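Local atomic coordinates of glucan-binding protein C, GbpC (Streptococcus mutans UA159, PDB entry 5UQZ), a protein that probably binds glucan and mediates both sucrose-independent and sucrose-dependent adherence as a calcium-binding cell-wall protein of the bacterium. Residues A10-F14 and K350-K354; A54-V58 and V247-G251; K73-V79 and Q131-T135. One frame throughout, in Å; residues are numbered along the deposited sequence. Where two conformers were deposited one is given.

How the contacts relate
The three contacts are successive levels along one chain. Contact 1 brings the C-terminal tail back to the N-terminal part of helix 3-51, contact 2 sets the start of short helix 57-60 against the loop after strand 245-247, and contact 3 pairs two strands that lie between the segments of contact 2. In space they spread along the molecule. The centres of contacts 1 and 2 are about 50 Å apart, those of contacts 2 and 3 about 33 Å, and those of contacts 1 and 3 about 67 Å, on opposite sides of the chain's centre. Only contact 2 comes near the calcium site of S224, N226 and E237, with about 12 Å between the side chains of I249 and S224.

Contact 1 of 3, residues A10-F14 and K350-K354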
# COMPACT_ATOMS: atom_id res chain seq x y z
N ALA A 10 -45.64 11.00 15.98
CA ALA A 10 -45.21 11.24 14.61
C ALA A 10 -44.84 12.70 14.41
O ALA A 10 -43.83 13.00 13.77
CB ALA A 10 -46.29 10.81 13.61
N LYS A 11 -45.62 13.61 15.00
CA LYS A 11 -45.32 15.03 14.85
C LYS A 11 -44.00 15.39 15.52
O LYS A 11 -43.17 16.11 14.94
CB LYS A 11 -46.47 15.82 15.46
CG LYS A 11 -46.24 17.31 15.48
CD LYS A 11 -47.51 17.98 16.03
CE LYS A 11 -47.30 19.43 16.33
NZ LYS A 11 -48.59 20.03 16.72
N ALA A 12 -43.78 14.90 16.74
CA ALA A 12 -42.56 15.24 17.47
C ALA A 12 -41.31 14.73 16.77
O ALA A 12 -40.27 15.38 16.85
CB ALA A 12 -42.64 14.68 18.89
N GLU A 13 -41.38 13.58 16.12
CA GLU A 13 -40.22 12.92 15.53
C GLU A 13 -39.95 13.39 14.12
O GLU A 13 -38.88 13.09 13.59
CB GLU A 13 -40.45 11.40 15.54
CG GLU A 13 -40.44 10.80 16.96
CD GLU A 13 -40.51 9.28 17.00
OE1 GLU A 13 -40.75 8.65 15.95
OE2 GLU A 13 -40.32 8.71 18.11
N PHE A 14 -40.88 14.11 13.50
CA PHE A 14 -40.73 14.46 12.09
C PHE A 14 -39.49 15.28 11.80
O PHE A 14 -38.81 14.96 10.82
CB PHE A 14 -42.02 15.08 11.56
CG PHE A 14 -42.17 15.01 10.04
CD1 PHE A 14 -42.05 13.80 9.36
CD2 PHE A 14 -42.46 16.15 9.31
CE1 PHE A 14 -42.21 13.72 7.98
CE2 PHE A 14 -42.62 16.10 7.92
CZ PHE A 14 -42.47 14.86 7.25
N LYS A 350 -38.55 8.94 1.41
CA LYS A 350 -38.75 10.23 2.06
C LYS A 350 -39.74 10.06 3.22
O LYS A 350 -40.81 9.47 3.03
CB LYS A 350 -39.21 11.29 1.01
CG LYS A 350 -38.83 12.77 1.32
CD LYS A 350 -39.26 13.09 2.78
CE LYS A 350 -39.24 14.55 3.31
NZ LYS A 350 -39.90 14.64 4.67
N PRO A 351 -39.41 10.49 4.45
CA PRO A 351 -40.41 10.46 5.52
C PRO A 351 -41.59 11.35 5.20
O PRO A 351 -41.44 12.45 4.65
CB PRO A 351 -39.64 10.98 6.74
CG PRO A 351 -38.49 11.69 6.22
CD PRO A 351 -38.11 10.98 4.96
N GLU A 352 -42.76 10.87 5.55
CA GLU A 352 -43.98 11.63 5.35
C GLU A 352 -44.87 11.49 6.58
O GLU A 352 -44.76 10.52 7.34
CB GLU A 352 -44.73 11.16 4.09
CG GLU A 352 -43.89 11.21 2.81
CD GLU A 352 -43.64 12.62 2.30
OE1 GLU A 352 -44.29 13.58 2.76
OE2 GLU A 352 -42.77 12.77 1.42
N LEU A 353 -45.74 12.49 6.77
CA LEU A 353 -46.82 12.41 7.74
C LEU A 353 -48.14 11.98 7.11
O LEU A 353 -49.02 11.49 7.82
CB LEU A 353 -46.97 13.75 8.45
CG LEU A 353 -45.82 14.15 9.37
CD1 LEU A 353 -46.05 15.56 9.90
CD2 LEU A 353 -45.59 13.16 10.54
N LYS A 354 -48.29 12.13 5.80
CA LYS A 354 -49.47 11.63 5.12
C LYS A 354 -49.51 10.10 5.06
O LYS A 354 -48.85 9.50 4.21
CB LYS A 354 -49.53 12.19 3.71
CG LYS A 354 -49.98 13.63 3.64
CD LYS A 354 -50.14 14.06 2.20
CE LYS A 354 -50.61 15.49 2.08
NZ LYS A 354 -50.91 15.80 0.66
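L353 sits over one face of the F14 ring: its CG is 3.6 Å from the ring centroid, 6° off the ring normal, a CH-pi contact over the middle of that face. Its methyls spread from there, L353 CD1 coming to 3.7 Å from F14 CD2, while L353 CD2 reaches back to A10 CB, 3.9 Å away and one helical turn earlier. F14 meets the tail because its ring carbon CG stands anti to the backbone N (chi1 -158°), which swings the ring off helix 3-51 toward residues 350-354. At the ring edge, near its plane, P351 O lies 3.6 Å from F14 CE1, and P351 CB touches the same carbon more loosely. Toward the solvent the contact opens out. K11 and E352 take little part, the former with its extended chain leading away from the tail and the latter with CB turned from the helix. K350 folds back, its NZ giving a bond of 2.7 Å to P351 O, 24° from the carbonyl plane, and approaching F14 CZ obliquely at 3.6 Å. F14, L353 and K350 all touch crystal neighbours, so lattice packing may influence where the tail lies. No hydrogen bond joins the two segments directly: the tail is held by a CH-pi face and apolar contacts, with the K350 ammonium bonded to Q18 OE1 as the polar tie to the helix.

Contact 2 of 3, residues A54-V58 and V247-G251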
# COMPACT_ATOMS: atom_id res chain seq x y z
N ALA A 54 -4.16 -6.15 -22.67
CA ALA A 54 -2.94 -6.20 -21.85
C ALA A 54 -3.23 -6.36 -20.36
O ALA A 54 -2.59 -7.19 -19.69
CB ALA A 54 -2.09 -4.96 -22.10
N SER A 55 -4.18 -5.58 -19.82
CA SER A 55 -4.48 -5.67 -18.38
C SER A 55 -5.15 -7.00 -17.98
O SER A 55 -5.15 -7.38 -16.80
CB SER A 55 -5.27 -4.44 -17.93
OG SER A 55 -4.49 -3.26 -18.12
N GLY A 56 -5.70 -7.73 -18.94
CA GLY A 56 -6.17 -9.07 -18.66
C GLY A 56 -5.08 -10.02 -18.21
O GLY A 56 -5.39 -11.07 -17.65
N ARG A 57 -3.81 -9.64 -18.42
CA ARG A 57 -2.73 -10.50 -17.97
C ARG A 57 -2.73 -10.71 -16.46
O ARG A 57 -2.18 -11.72 -16.01
CB ARG A 57 -1.39 -9.90 -18.41
CG ARG A 57 -1.11 -10.11 -19.87
CD ARG A 57 0.16 -9.39 -20.37
NE ARG A 57 1.32 -9.58 -19.46
CZ ARG A 57 2.02 -10.70 -19.28
NH1 ARG A 57 1.77 -11.76 -20.06
NH2 ARG A 57 2.98 -10.75 -18.38
N VAL A 58 -3.34 -9.82 -15.68
CA VAL A 58 -3.39 -10.07 -14.23
C VAL A 58 -4.01 -11.43 -13.93
O VAL A 58 -3.55 -12.17 -13.05
CB VAL A 58 -4.16 -8.96 -13.50
CG1 VAL A 58 -4.34 -9.30 -12.02
CG2 VAL A 58 -3.46 -7.63 -13.68
N VAL A 247 1.72 -2.93 -15.74
CA VAL A 247 0.39 -3.42 -16.04
C VAL A 247 -0.60 -2.42 -15.46
O VAL A 247 -0.74 -2.29 -14.22
CB VAL A 247 0.18 -4.83 -15.48
CG1 VAL A 247 -1.25 -5.27 -15.77
CG2 VAL A 247 1.20 -5.81 -16.10
N LYS A 248 -1.31 -1.70 -16.34
CA LYS A 248 -2.26 -0.69 -15.91
C LYS A 248 -3.50 -1.37 -15.33
O LYS A 248 -4.06 -2.30 -15.92
CB LYS A 248 -2.62 0.15 -17.15
CG LYS A 248 -3.79 1.14 -16.94
CD LYS A 248 -3.44 2.25 -15.97
CE LYS A 248 -4.66 3.09 -15.53
NZ LYS A 248 -5.46 3.55 -16.59
N ILE A 249 -4.00 -0.85 -14.21
CA ILE A 249 -5.21 -1.38 -13.57
C ILE A 249 -6.39 -0.52 -14.01
O ILE A 249 -6.35 0.70 -13.85
CB ILE A 249 -5.08 -1.37 -12.05
CG1 ILE A 249 -3.86 -2.21 -11.57
CG2 ILE A 249 -6.40 -1.83 -11.41
CD1 ILE A 249 -3.98 -3.63 -11.84
N PRO A 250 -7.42 -1.09 -14.65
CA PRO A 250 -8.54 -0.26 -15.13
C PRO A 250 -9.18 0.53 -14.01
O PRO A 250 -9.41 0.01 -12.91
CB PRO A 250 -9.54 -1.28 -15.70
CG PRO A 250 -8.89 -2.55 -15.62
CD PRO A 250 -7.60 -2.53 -14.89
N GLY A 251 -9.45 1.80 -14.28
CA GLY A 251 -10.07 2.69 -13.31
C GLY A 251 -9.13 3.22 -12.26
O GLY A 251 -9.58 4.01 -11.41
O HOH W 1 -1.25 -2.73 -19.10
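K248 gives its backbone N-H to a water 2.9 Å from its N, and the same water donates weakly to S55 OG, 3.4 Å away. S55 also addresses K248 directly: its OG, placed anti to the carbonyl carbon by chi1 -62°, is bonded to K248 O, but the 2.4 Å between S55 OG and K248 O is too short to be taken at face value, and this serine was deposited in two conformers. Beside this polar pair the contact turns apolar. V58, one turn further on, brings CG2 to 3.8 Å from V247 CG1, and V58 CG2 also stands 4.4 Å from I249 CD1. The CB of I249 points away from the helix, but its chain bends back so that CD1 comes nearer. P250 CD, 4.3 Å from S55 CB, completes the touching surface. The turn at S55 and the first residues of helix 57-60 thus rest on the loop that follows strand 245-247. From the long helix 3-51, E48 touches S55, Y45 touches V58, and both touch P250, while A304 of strand 303-306 touches V247 and I249. R57 sends its NH2 elsewhere, to N216 O and T306 OG1. The chemistry implies a buried, mainly apolar junction of valine, isoleucine and proline, with a less certain polar link at S55, joining two parts of the GbpC family region.

Contact 3 of 3, residues K73-V79 and Q131-T135; sequences KLSIEGV and QISVT
The flat groups here are peptide units, those of S75 and T135 facing each other as an antiparallel hydrogen-bonded pair. On one face of this ladder stand the side chains of S75, E77, S133 and T135; on the other are I76 and V134. It belongs to the beta-supersandwich of the domain: strand 73-77 pairs with strand 132-137, the axes of 73-77 and 132-135 lying 4.7 Å apart at 158°, and strand 151-160 pairs on the far side of 132-137. The T135 N to S75 O bond is 2.8 Å, and E77 and S133 make a second hydrogen-bonded pair. Weaker CA-H...O contacts lie between, as from V134 CA to S75 O. On the polar face a water donates to E77 OE1 at 2.8 Å and S133 OG at 3.2 Å, though both residues have two conformers; S133 OG is also bonded to N155 OD1. On the apolar face L74 CD2 meets V134 CG1 at 3.6 Å. T122 of the second sheet touches L74 and I76, and L172 touches I76 and V134, so this face packs into the sandwich. At the far end I132, whose CG2 stands anti to its carbonyl carbon, sets that methyl 3.8 Å from V79 CG2. G78, at phi 98°, turns the chain out of the strand. There the ladder's bonds give way to a water that donates to G78 O and Q131 O, 2.8 Å from each.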
# COMPACT_ATOMS: atom_id res chain seq x y z
N LYS A 73 11.42 -16.82 8.04
CA LYS A 73 12.45 -16.27 8.91
C LYS A 73 13.52 -15.61 8.05
O LYS A 73 13.66 -15.92 6.86
CB LYS A 73 13.02 -17.36 9.82
CG LYS A 73 13.78 -18.39 9.08
CD LYS A 73 14.50 -19.31 10.10
CE LYS A 73 15.15 -20.48 9.44
NZ LYS A 73 16.34 -20.05 8.64
N LEU A 74 14.29 -14.73 8.70
CA LEU A 74 15.19 -13.80 8.03
C LEU A 74 16.65 -14.05 8.35
O LEU A 74 17.00 -14.31 9.49
CB LEU A 74 15.03 -12.44 8.78
CG LEU A 74 13.70 -11.76 8.60
CD1 LEU A 74 13.49 -10.65 9.61
CD2 LEU A 74 13.49 -11.25 7.17
N SER A 75 17.51 -13.82 7.36
CA SER A 75 18.95 -13.71 7.51
C SER A 75 19.36 -12.45 6.78
O SER A 75 19.00 -12.27 5.61
CB SER A 75 19.64 -14.93 6.86
OG SER A 75 21.04 -14.87 7.01
N ILE A 76 20.07 -11.56 7.47
CA ILE A 76 20.29 -10.21 6.97
C ILE A 76 21.79 -9.96 6.87
O ILE A 76 22.52 -10.20 7.83
CB ILE A 76 19.63 -9.17 7.90
CG1 ILE A 76 18.14 -9.42 8.09
CG2 ILE A 76 19.90 -7.75 7.41
CD1 ILE A 76 17.54 -8.66 9.29
N GLU A 77 22.22 -9.45 5.72
CA GLU A 77 23.59 -9.05 5.51
C GLU A 77 23.64 -7.58 5.12
O GLU A 77 22.80 -7.09 4.37
CB GLU A 77 24.22 -9.89 4.39
CG GLU A 77 25.73 -9.67 4.25
CD GLU A 77 26.38 -10.47 3.13
OE1 GLU A 77 25.68 -11.21 2.38
OE2 GLU A 77 27.63 -10.37 2.98
N GLY A 78 24.62 -6.87 5.66
CA GLY A 78 24.89 -5.50 5.26
C GLY A 78 24.30 -4.44 6.17
O GLY A 78 24.52 -3.25 5.91
N VAL A 79 23.55 -4.78 7.21
CA VAL A 79 22.99 -3.80 8.15
C VAL A 79 23.97 -3.64 9.28
O VAL A 79 24.40 -4.64 9.89
CB VAL A 79 21.62 -4.27 8.67
CG1 VAL A 79 21.18 -3.39 9.85
CG2 VAL A 79 20.58 -4.20 7.54
N GLN A 131 24.04 -1.31 0.13
CA GLN A 131 23.08 -2.35 -0.21
C GLN A 131 23.02 -3.37 0.92
O GLN A 131 24.06 -3.75 1.49
CB GLN A 131 23.50 -3.02 -1.51
CG GLN A 131 22.55 -4.14 -1.98
CD GLN A 131 23.06 -4.76 -3.29
OE1 GLN A 131 23.02 -4.10 -4.34
NE2 GLN A 131 23.55 -5.96 -3.22
N ILE A 132 21.82 -3.80 1.25
CA ILE A 132 21.62 -4.89 2.17
C ILE A 132 20.97 -6.05 1.44
O ILE A 132 20.33 -5.87 0.40
CB ILE A 132 20.81 -4.47 3.40
CG1 ILE A 132 19.35 -4.30 3.09
CG2 ILE A 132 21.43 -3.21 4.01
CD1 ILE A 132 18.43 -4.04 4.27
N SER A 133 21.17 -7.26 1.97
CA SER A 133 20.62 -8.45 1.36
C SER A 133 19.88 -9.25 2.42
O SER A 133 20.48 -9.63 3.43
CB SER A 133 21.78 -9.22 0.72
OG SER A 133 21.34 -10.31 -0.00
N VAL A 134 18.62 -9.54 2.15
CA VAL A 134 17.80 -10.25 3.12
C VAL A 134 17.36 -11.56 2.51
O VAL A 134 16.76 -11.59 1.43
CB VAL A 134 16.56 -9.43 3.52
CG1 VAL A 134 15.74 -10.16 4.58
CG2 VAL A 134 16.97 -8.03 4.00
N THR A 135 17.68 -12.67 3.19
CA THR A 135 17.26 -14.00 2.73
C THR A 135 16.16 -14.49 3.63
O THR A 135 16.33 -14.53 4.86
CB THR A 135 18.45 -14.96 2.75
OG1 THR A 135 19.48 -14.44 1.85
CG2 THR A 135 18.07 -16.33 2.27
O HOH W 2 23.38 -12.39 1.42
O HOH W 3 25.65 -2.53 3.47